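Major capsid protein (Faustovirus, PDB 5J7O) probably builds the outer protein shell of a large double-stranded DNA virus, as trimers of a double jelly-roll subunit. Local coordinates at residues Pro83-Thr88 and Gln387-Ile392; His106-Ala111 and Gln290-Met295; Trp442-Ile447 and Leu569-Tyr574. All blocks are in the same frame, centred on the assembly; numbering follows the deposited sequence.

Contact 1. Residues Pro83-Thr88 and Gln387-Ile392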
# COMPACT_ATOMS: atom_id res chain seq x y z
N PRO B 83 -29.91 6.54 -23.27
CA PRO B 83 -29.50 5.30 -22.61
C PRO B 83 -30.25 5.06 -21.31
O PRO B 83 -30.63 5.99 -20.60
CB PRO B 83 -28.01 5.53 -22.35
CG PRO B 83 -27.91 7.01 -22.16
CD PRO B 83 -28.92 7.61 -23.11
N THR B 84 -30.46 3.78 -21.01
CA THR B 84 -31.11 3.37 -19.77
C THR B 84 -30.40 2.13 -19.23
O THR B 84 -29.63 1.47 -19.93
CB THR B 84 -32.60 3.05 -19.97
OG1 THR B 84 -32.74 1.96 -20.89
CG2 THR B 84 -33.36 4.26 -20.49
N TYR B 85 -30.68 1.83 -17.96
CA TYR B 85 -30.31 0.54 -17.40
C TYR B 85 -30.99 -0.59 -18.18
O TYR B 85 -32.04 -0.40 -18.79
CB TYR B 85 -30.70 0.44 -15.93
CG TYR B 85 -29.84 1.20 -14.94
CD1 TYR B 85 -28.63 0.68 -14.50
CD2 TYR B 85 -30.27 2.42 -14.42
CE1 TYR B 85 -27.86 1.37 -13.58
CE2 TYR B 85 -29.49 3.11 -13.51
CZ TYR B 85 -28.29 2.58 -13.09
OH TYR B 85 -27.52 3.27 -12.18
N ASN B 86 -30.37 -1.77 -18.14
CA ASN B 86 -30.97 -2.99 -18.68
C ASN B 86 -31.32 -2.83 -20.16
O ASN B 86 -32.44 -3.08 -20.59
CB ASN B 86 -32.21 -3.39 -17.86
CG ASN B 86 -32.70 -4.79 -18.18
OD1 ASN B 86 -31.91 -5.70 -18.43
ND2 ASN B 86 -34.02 -4.96 -18.19
N SER B 87 -30.33 -2.41 -20.95
CA SER B 87 -30.55 -2.17 -22.36
C SER B 87 -29.24 -2.37 -23.12
O SER B 87 -28.17 -2.53 -22.53
CB SER B 87 -31.11 -0.77 -22.61
OG SER B 87 -30.16 0.23 -22.27
N THR B 88 -29.35 -2.35 -24.44
CA THR B 88 -28.20 -2.46 -25.33
C THR B 88 -27.89 -1.09 -25.92
O THR B 88 -28.77 -0.43 -26.49
CB THR B 88 -28.47 -3.47 -26.45
OG1 THR B 88 -28.54 -4.79 -25.90
CG2 THR B 88 -27.35 -3.42 -27.49
N GLN B 387 -33.88 6.47 -11.77
CA GLN B 387 -32.56 7.07 -11.88
C GLN B 387 -32.06 6.97 -13.31
O GLN B 387 -31.96 5.87 -13.87
CB GLN B 387 -31.58 6.38 -10.93
CG GLN B 387 -30.21 7.04 -10.89
CD GLN B 387 -29.11 6.09 -10.48
OE1 GLN B 387 -29.28 4.87 -10.52
NE2 GLN B 387 -27.97 6.64 -10.09
N ALA B 388 -31.75 8.12 -13.90
CA ALA B 388 -31.43 8.19 -15.32
C ALA B 388 -29.94 8.01 -15.57
O ALA B 388 -29.10 8.39 -14.74
CB ALA B 388 -31.89 9.52 -15.91
N VAL B 389 -29.61 7.40 -16.71
CA VAL B 389 -28.26 7.45 -17.26
C VAL B 389 -28.17 8.77 -18.03
O VAL B 389 -28.67 8.89 -19.15
CB VAL B 389 -27.97 6.24 -18.16
CG1 VAL B 389 -26.61 6.41 -18.83
CG2 VAL B 389 -28.01 4.96 -17.35
N GLN B 390 -27.54 9.77 -17.42
CA GLN B 390 -27.58 11.12 -17.95
C GLN B 390 -26.71 11.31 -19.19
O GLN B 390 -26.99 12.20 -19.99
CB GLN B 390 -27.18 12.12 -16.87
CG GLN B 390 -28.09 12.08 -15.65
CD GLN B 390 -27.74 13.14 -14.63
OE1 GLN B 390 -26.63 13.18 -14.10
NE2 GLN B 390 -28.70 14.02 -14.34
N ASN B 391 -25.68 10.49 -19.36
CA ASN B 391 -24.81 10.62 -20.52
C ASN B 391 -23.98 9.35 -20.68
O ASN B 391 -23.52 8.78 -19.69
CB ASN B 391 -23.89 11.84 -20.40
CG ASN B 391 -22.96 11.99 -21.59
OD1 ASN B 391 -23.40 12.30 -22.70
ND2 ASN B 391 -21.67 11.79 -21.36
N ILE B 392 -23.80 8.92 -21.92
CA ILE B 392 -22.85 7.86 -22.23
C ILE B 392 -22.25 8.13 -23.61
O ILE B 392 -22.96 8.31 -24.60
CB ILE B 392 -23.49 6.46 -22.13
CG1 ILE B 392 -22.42 5.38 -22.26
CG2 ILE B 392 -24.59 6.26 -23.16
CD1 ILE B 392 -22.90 4.00 -21.86

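Contact 2. Residues His106-Ala111 and Gln290-Met295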
# COMPACT_ATOMS: atom_id res chain seq x y z
N HIS B 106 -17.45 7.09 -21.29
CA HIS B 106 -17.91 7.94 -20.20
C HIS B 106 -19.35 7.58 -19.86
O HIS B 106 -20.23 7.65 -20.72
CB HIS B 106 -17.80 9.41 -20.58
CG HIS B 106 -18.37 10.35 -19.57
ND1 HIS B 106 -18.99 11.53 -19.91
CD2 HIS B 106 -18.42 10.28 -18.22
CE1 HIS B 106 -19.39 12.15 -18.82
NE2 HIS B 106 -19.06 11.41 -17.77
N VAL B 107 -19.59 7.18 -18.61
CA VAL B 107 -20.93 6.88 -18.12
C VAL B 107 -21.26 7.85 -17.00
O VAL B 107 -20.42 8.12 -16.13
CB VAL B 107 -21.06 5.42 -17.63
CG1 VAL B 107 -22.51 5.09 -17.33
CG2 VAL B 107 -20.48 4.46 -18.66
N GLN B 108 -22.48 8.38 -17.03
CA GLN B 108 -22.92 9.38 -16.06
C GLN B 108 -24.25 8.95 -15.47
O GLN B 108 -25.24 8.82 -16.20
CB GLN B 108 -23.04 10.76 -16.72
CG GLN B 108 -22.98 11.93 -15.76
CD GLN B 108 -22.95 13.26 -16.48
OE1 GLN B 108 -23.85 13.58 -17.25
NE2 GLN B 108 -21.91 14.05 -16.22
N LEU B 109 -24.27 8.72 -14.16
CA LEU B 109 -25.46 8.25 -13.46
C LEU B 109 -25.94 9.34 -12.51
O LEU B 109 -25.14 9.88 -11.73
CB LEU B 109 -25.16 6.96 -12.70
CG LEU B 109 -24.56 5.86 -13.57
CD1 LEU B 109 -24.16 4.65 -12.74
CD2 LEU B 109 -25.52 5.45 -14.68
N ALA B 110 -27.23 9.65 -12.57
CA ALA B 110 -27.77 10.78 -11.83
C ALA B 110 -27.64 10.57 -10.32
O ALA B 110 -27.69 9.44 -9.82
CB ALA B 110 -29.24 11.00 -12.20
N ALA B 111 -27.46 11.68 -9.60
CA ALA B 111 -27.51 11.64 -8.15
C ALA B 111 -28.84 11.06 -7.70
O ALA B 111 -29.89 11.34 -8.29
CB ALA B 111 -27.32 13.04 -7.57
N GLN B 290 -26.27 9.75 -2.87
CA GLN B 290 -25.06 9.50 -3.62
C GLN B 290 -24.93 10.54 -4.73
O GLN B 290 -25.90 10.83 -5.44
CB GLN B 290 -25.07 8.09 -4.22
CG GLN B 290 -24.70 6.99 -3.23
CD GLN B 290 -23.21 6.94 -2.94
OE1 GLN B 290 -22.40 7.56 -3.64
NE2 GLN B 290 -22.84 6.20 -1.90
N GLU B 291 -23.74 11.11 -4.87
CA GLU B 291 -23.52 12.14 -5.87
C GLU B 291 -23.54 11.54 -7.27
O GLU B 291 -23.51 10.32 -7.45
CB GLU B 291 -22.19 12.86 -5.61
CG GLU B 291 -21.95 13.22 -4.16
CD GLU B 291 -20.73 14.10 -3.98
OE1 GLU B 291 -20.33 14.32 -2.82
OE2 GLU B 291 -20.18 14.57 -4.99
N GLN B 292 -23.60 12.42 -8.27
CA GLN B 292 -23.55 11.98 -9.66
C GLN B 292 -22.28 11.19 -9.92
O GLN B 292 -21.17 11.73 -9.83
CB GLN B 292 -23.63 13.19 -10.59
CG GLN B 292 -23.51 12.84 -12.06
CD GLN B 292 -23.38 14.07 -12.94
OE1 GLN B 292 -22.28 14.58 -13.17
NE2 GLN B 292 -24.51 14.56 -13.45
N LEU B 293 -22.44 9.91 -10.23
CA LEU B 293 -21.29 9.04 -10.46
C LEU B 293 -20.82 9.18 -11.90
O LEU B 293 -21.58 8.92 -12.84
CB LEU B 293 -21.66 7.59 -10.14
CG LEU B 293 -20.50 6.59 -10.15
CD1 LEU B 293 -19.44 7.00 -9.14
CD2 LEU B 293 -20.99 5.18 -9.86
N ASN B 294 -19.56 9.58 -12.07
CA ASN B 294 -18.95 9.74 -13.38
C ASN B 294 -17.84 8.71 -13.53
O ASN B 294 -16.90 8.68 -12.72
CB ASN B 294 -18.41 11.15 -13.57
CG ASN B 294 -19.50 12.18 -13.76
OD1 ASN B 294 -19.91 12.46 -14.89
ND2 ASN B 294 -19.99 12.74 -12.66
N MET B 295 -17.94 7.87 -14.56
CA MET B 295 -16.97 6.83 -14.81
C MET B 295 -16.47 6.93 -16.25
O MET B 295 -17.21 7.32 -17.15
CB MET B 295 -17.57 5.44 -14.57
CG MET B 295 -18.10 5.23 -13.16
SD MET B 295 -18.86 3.62 -12.89
CE MET B 295 -20.26 3.71 -14.00
O HOH W 1 -25.96 8.47 -8.07

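Contact 3. Residues Trp442-Ile447 and Leu569-Tyr574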
# COMPACT_ATOMS: atom_id res chain seq x y z
N TRP B 442 -8.98 -21.95 -30.49
CA TRP B 442 -7.76 -21.38 -31.04
C TRP B 442 -6.63 -21.53 -30.04
O TRP B 442 -6.85 -21.94 -28.90
CB TRP B 442 -8.00 -19.90 -31.39
CG TRP B 442 -9.10 -19.72 -32.39
CD1 TRP B 442 -9.41 -20.57 -33.42
CD2 TRP B 442 -10.05 -18.66 -32.44
NE1 TRP B 442 -10.49 -20.08 -34.11
CE2 TRP B 442 -10.90 -18.91 -33.54
CE3 TRP B 442 -10.27 -17.51 -31.67
CZ2 TRP B 442 -11.95 -18.06 -33.88
CZ3 TRP B 442 -11.31 -16.67 -32.02
CH2 TRP B 442 -12.14 -16.95 -33.11
N PRO B 443 -5.38 -21.25 -30.44
CA PRO B 443 -4.27 -21.35 -29.49
C PRO B 443 -4.50 -20.48 -28.27
O PRO B 443 -4.91 -19.33 -28.38
CB PRO B 443 -3.06 -20.87 -30.30
CG PRO B 443 -3.42 -21.18 -31.70
CD PRO B 443 -4.89 -20.95 -31.80
N VAL B 444 -4.25 -21.05 -27.09
CA VAL B 444 -4.52 -20.40 -25.82
C VAL B 444 -3.19 -20.01 -25.18
O VAL B 444 -2.30 -20.85 -25.01
CB VAL B 444 -5.33 -21.30 -24.88
CG1 VAL B 444 -5.56 -20.61 -23.55
CG2 VAL B 444 -6.65 -21.68 -25.53
N GLU B 445 -3.07 -18.73 -24.82
CA GLU B 445 -1.91 -18.26 -24.07
C GLU B 445 -2.04 -18.60 -22.59
O GLU B 445 -1.12 -19.16 -21.99
CB GLU B 445 -1.72 -16.76 -24.25
CG GLU B 445 -1.18 -16.34 -25.60
CD GLU B 445 -0.88 -14.85 -25.66
OE1 GLU B 445 -1.80 -14.05 -25.37
OE2 GLU B 445 0.27 -14.48 -25.98
N PHE B 446 -3.17 -18.25 -21.99
CA PHE B 446 -3.42 -18.53 -20.58
C PHE B 446 -4.92 -18.47 -20.33
O PHE B 446 -5.70 -18.09 -21.20
CB PHE B 446 -2.66 -17.55 -19.67
CG PHE B 446 -2.68 -16.13 -20.15
CD1 PHE B 446 -1.64 -15.64 -20.93
CD2 PHE B 446 -3.72 -15.28 -19.82
CE1 PHE B 446 -1.65 -14.33 -21.37
CE2 PHE B 446 -3.73 -13.97 -20.25
CZ PHE B 446 -2.69 -13.50 -21.03
N ILE B 447 -5.31 -18.86 -19.12
CA ILE B 447 -6.71 -18.98 -18.74
C ILE B 447 -6.89 -18.44 -17.32
O ILE B 447 -6.21 -18.88 -16.40
CB ILE B 447 -7.21 -20.44 -18.81
CG1 ILE B 447 -7.05 -21.00 -20.23
CG2 ILE B 447 -8.65 -20.54 -18.35
CD1 ILE B 447 -7.44 -22.45 -20.36
N LEU B 569 -3.78 -20.03 -15.17
CA LEU B 569 -3.19 -21.18 -15.83
C LEU B 569 -2.38 -20.69 -17.02
O LEU B 569 -2.94 -20.31 -18.05
CB LEU B 569 -4.26 -22.17 -16.28
CG LEU B 569 -5.45 -22.45 -15.35
CD1 LEU B 569 -6.43 -23.41 -16.03
CD2 LEU B 569 -5.00 -23.01 -14.02
N ASN B 570 -1.05 -20.71 -16.90
CA ASN B 570 -0.17 -20.11 -17.89
C ASN B 570 0.38 -21.16 -18.85
O ASN B 570 0.72 -22.28 -18.45
CB ASN B 570 0.99 -19.38 -17.20
CG ASN B 570 1.88 -18.65 -18.18
OD1 ASN B 570 1.48 -18.37 -19.32
ND2 ASN B 570 3.10 -18.33 -17.75
N PHE B 571 0.48 -20.78 -20.13
CA PHE B 571 1.04 -21.64 -21.16
C PHE B 571 2.06 -20.92 -22.04
O PHE B 571 2.52 -21.49 -23.03
CB PHE B 571 -0.07 -22.23 -22.04
CG PHE B 571 -1.18 -22.86 -21.25
CD1 PHE B 571 -1.03 -24.13 -20.72
CD2 PHE B 571 -2.38 -22.19 -21.05
CE1 PHE B 571 -2.05 -24.72 -20.00
CE2 PHE B 571 -3.40 -22.78 -20.34
CZ PHE B 571 -3.24 -24.04 -19.81
N CYS B 572 2.40 -19.68 -21.71
CA CYS B 572 3.42 -18.92 -22.43
C CYS B 572 4.46 -18.41 -21.44
O CYS B 572 4.24 -18.39 -20.23
CB CYS B 572 2.81 -17.75 -23.21
SG CYS B 572 2.07 -16.47 -22.17
N LEU B 573 5.61 -18.00 -21.98
CA LEU B 573 6.69 -17.54 -21.12
C LEU B 573 6.50 -16.10 -20.66
O LEU B 573 6.96 -15.74 -19.57
CB LEU B 573 8.03 -17.66 -21.85
CG LEU B 573 8.60 -19.07 -22.00
CD1 LEU B 573 9.92 -19.03 -22.76
CD2 LEU B 573 8.78 -19.73 -20.64
N TYR B 574 5.83 -15.27 -21.45
CA TYR B 574 5.69 -13.85 -21.16
C TYR B 574 4.25 -13.40 -21.38
O TYR B 574 3.95 -12.70 -22.36
CB TYR B 574 6.67 -13.03 -22.00
CG TYR B 574 8.09 -13.51 -21.86
CD1 TYR B 574 8.84 -13.20 -20.74
CD2 TYR B 574 8.68 -14.30 -22.84
CE1 TYR B 574 10.14 -13.65 -20.59
CE2 TYR B 574 9.98 -14.75 -22.71
CZ TYR B 574 10.70 -14.42 -21.58
OH TYR B 574 12.00 -14.87 -21.44

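Contact 1. Residues Pro83-Thr88 and Gln387-Ile392
P83 packs its ring against two side chains of 387-392. CG of P83 lies 3.5 Å from CG2 of I392 and 3.6 Å from CG1 of V389. The ring and the I392 side chain run past each other in opposite directions. The other V389 branch, CG2, comes over one face of the Y85 ring, with CD2 of Y85 4.5 Å away. The polar contact is at the far end of that ring. OH of Y85 donates to OE1 of Q387 at 2.9 Å, approaching from above the amide carbonyl plane, 49° out of it. The Q387 chain reaches this point extended, with CG anti to the backbone N (chi1 -175°).

The loop is braced from within, as OG of S87 donates to the carbonyl O of T84 at 2.7 Å. It joins strands 69-76 and 88-92, which lie in different sheets of the jelly-roll, and it packs on strand 389-401, the partner of 69-76. I89 and F91 of strand 88-92 line the I392 side. Q387 lies just ahead of strand 389-401. With Y85 and Q329 on OE1 and A110 and Y177 on NE2, both ends of its buried amide are engaged, which fixes its flip and holds the Y85 hydroxyl in place.

Contact 2. Residues His106-Ala111 and Gln290-Met295
Strands 106-109 and 293-295 run antiparallel, at 172°, with V107-M295 and L109-L293 as hydrogen-bonded pairs and Q108-N294 as the non-hydrogen-bonded pair between them. N of V107 donates to O of M295 at 2.8 Å. The return bond, N of M295 to O of V107, is 2.9 Å.

The polar side chains gather on the face of Q108 and N294. OD1 of N294 takes two donors, both in its carbonyl plane and on lone pairs. NE2 of H106 binds it at 3.2 Å, and the imidazole lies nearly coplanar with the amide. NE2 of Q108 binds it at 2.9 Å, with the two amide planes almost perpendicular (85°). ND2 of N294 donates to OE1 of Q292 at 3.0 Å, so both ends of this amide are used and its rotation is fixed. The Q292 amide stacks on that of Q108, and its NE2 bonds to Q390 OE1.

The pairing belongs to an antiparallel jelly-roll sheet in which strand 99-109 also pairs with strand 389-401. R541 of the second subunit packs on H106, Q108 and N294, so this polar face adjoins the trimer interface.

On the other face the packing is apolar. The M295 chain bends at chi3 (-64°), which brings CE to 4.2 Å from CD1 of L109. L185 of helix 181-185 touches V107 and M295. Beyond the strands, water 1 donates to the carbonyl oxygens of A110 and E291.

Contact 3. Residues Trp442-Ile447 and Leu569-Tyr574
F446 and I447 pair with N570 and L569 at an edge of a four-stranded antiparallel sheet, probably in the second jelly-roll of the double jelly-roll. Strand 567-570 is outermost in this sheet within the chain. The chain turns a corner at E445, just before the pairing.

F446-N570 is the non-hydrogen-bonded antiparallel pair. I447 and L569 form a hydrogen-bonded pair, with N of L569 3.0 Å from O of I447 and N of I447 bonded to O of L569. One more backbone bond, N of F571 to O of E445 at 2.9 Å, lies beyond the two bridges. It is bent, with an N-H...O angle of 132°.

Apolar contacts fill the face of I447 and L569. CB of I447 meets CD1 of L569, and CD1 of I447 reaches CE2 at the edge of the F571 ring at 4.1 Å. CG1 of V444 lies 4.3 Å from CD2 of the same ring. F592 and V529 also touch F571, so its ring is enclosed between the strands of this sheet and those of the neighbouring sheet.

Among the polar side chains, the carboxylate of E445 is taken by R419 in a salt bridge. N570 makes an Asx turn: its OD1 accepts from N of C572 at 2.9 Å, the donor lying above the carbonyl plane. The hydroxyl of Y71 of the third subunit bonds to O of C572, so this turn lies at a subunit boundary.

A Cys sulfur-aromatic contact joins C572 and F446. SG of C572 sits between its backbone N and carbonyl carbon (chi1 65°), which puts it at the edge of the F446 ring, 4.0 Å from CD1.

Contacts 1 and 2 are neighbours, with centres about 11 Å apart. They share one sheet, since strands 389-401 and 99-109 lie side by side in it. They touch through N of Q390 and O of Q108, 2.8 Å apart. Along the chain, contact 2 is nested inside the loop closed by contact 1. Contact 3 opens only after both have closed. Its centre is about 37 Å from each of theirs, and it lies in a different sheet, formed by strands 415-428, 607-620, 444-453 and 567-570. This order is consistent with two jelly-rolls built in sequence. Contacts 2 and 3 both touch the second subunit, so both parts of the chain contribute to the trimer.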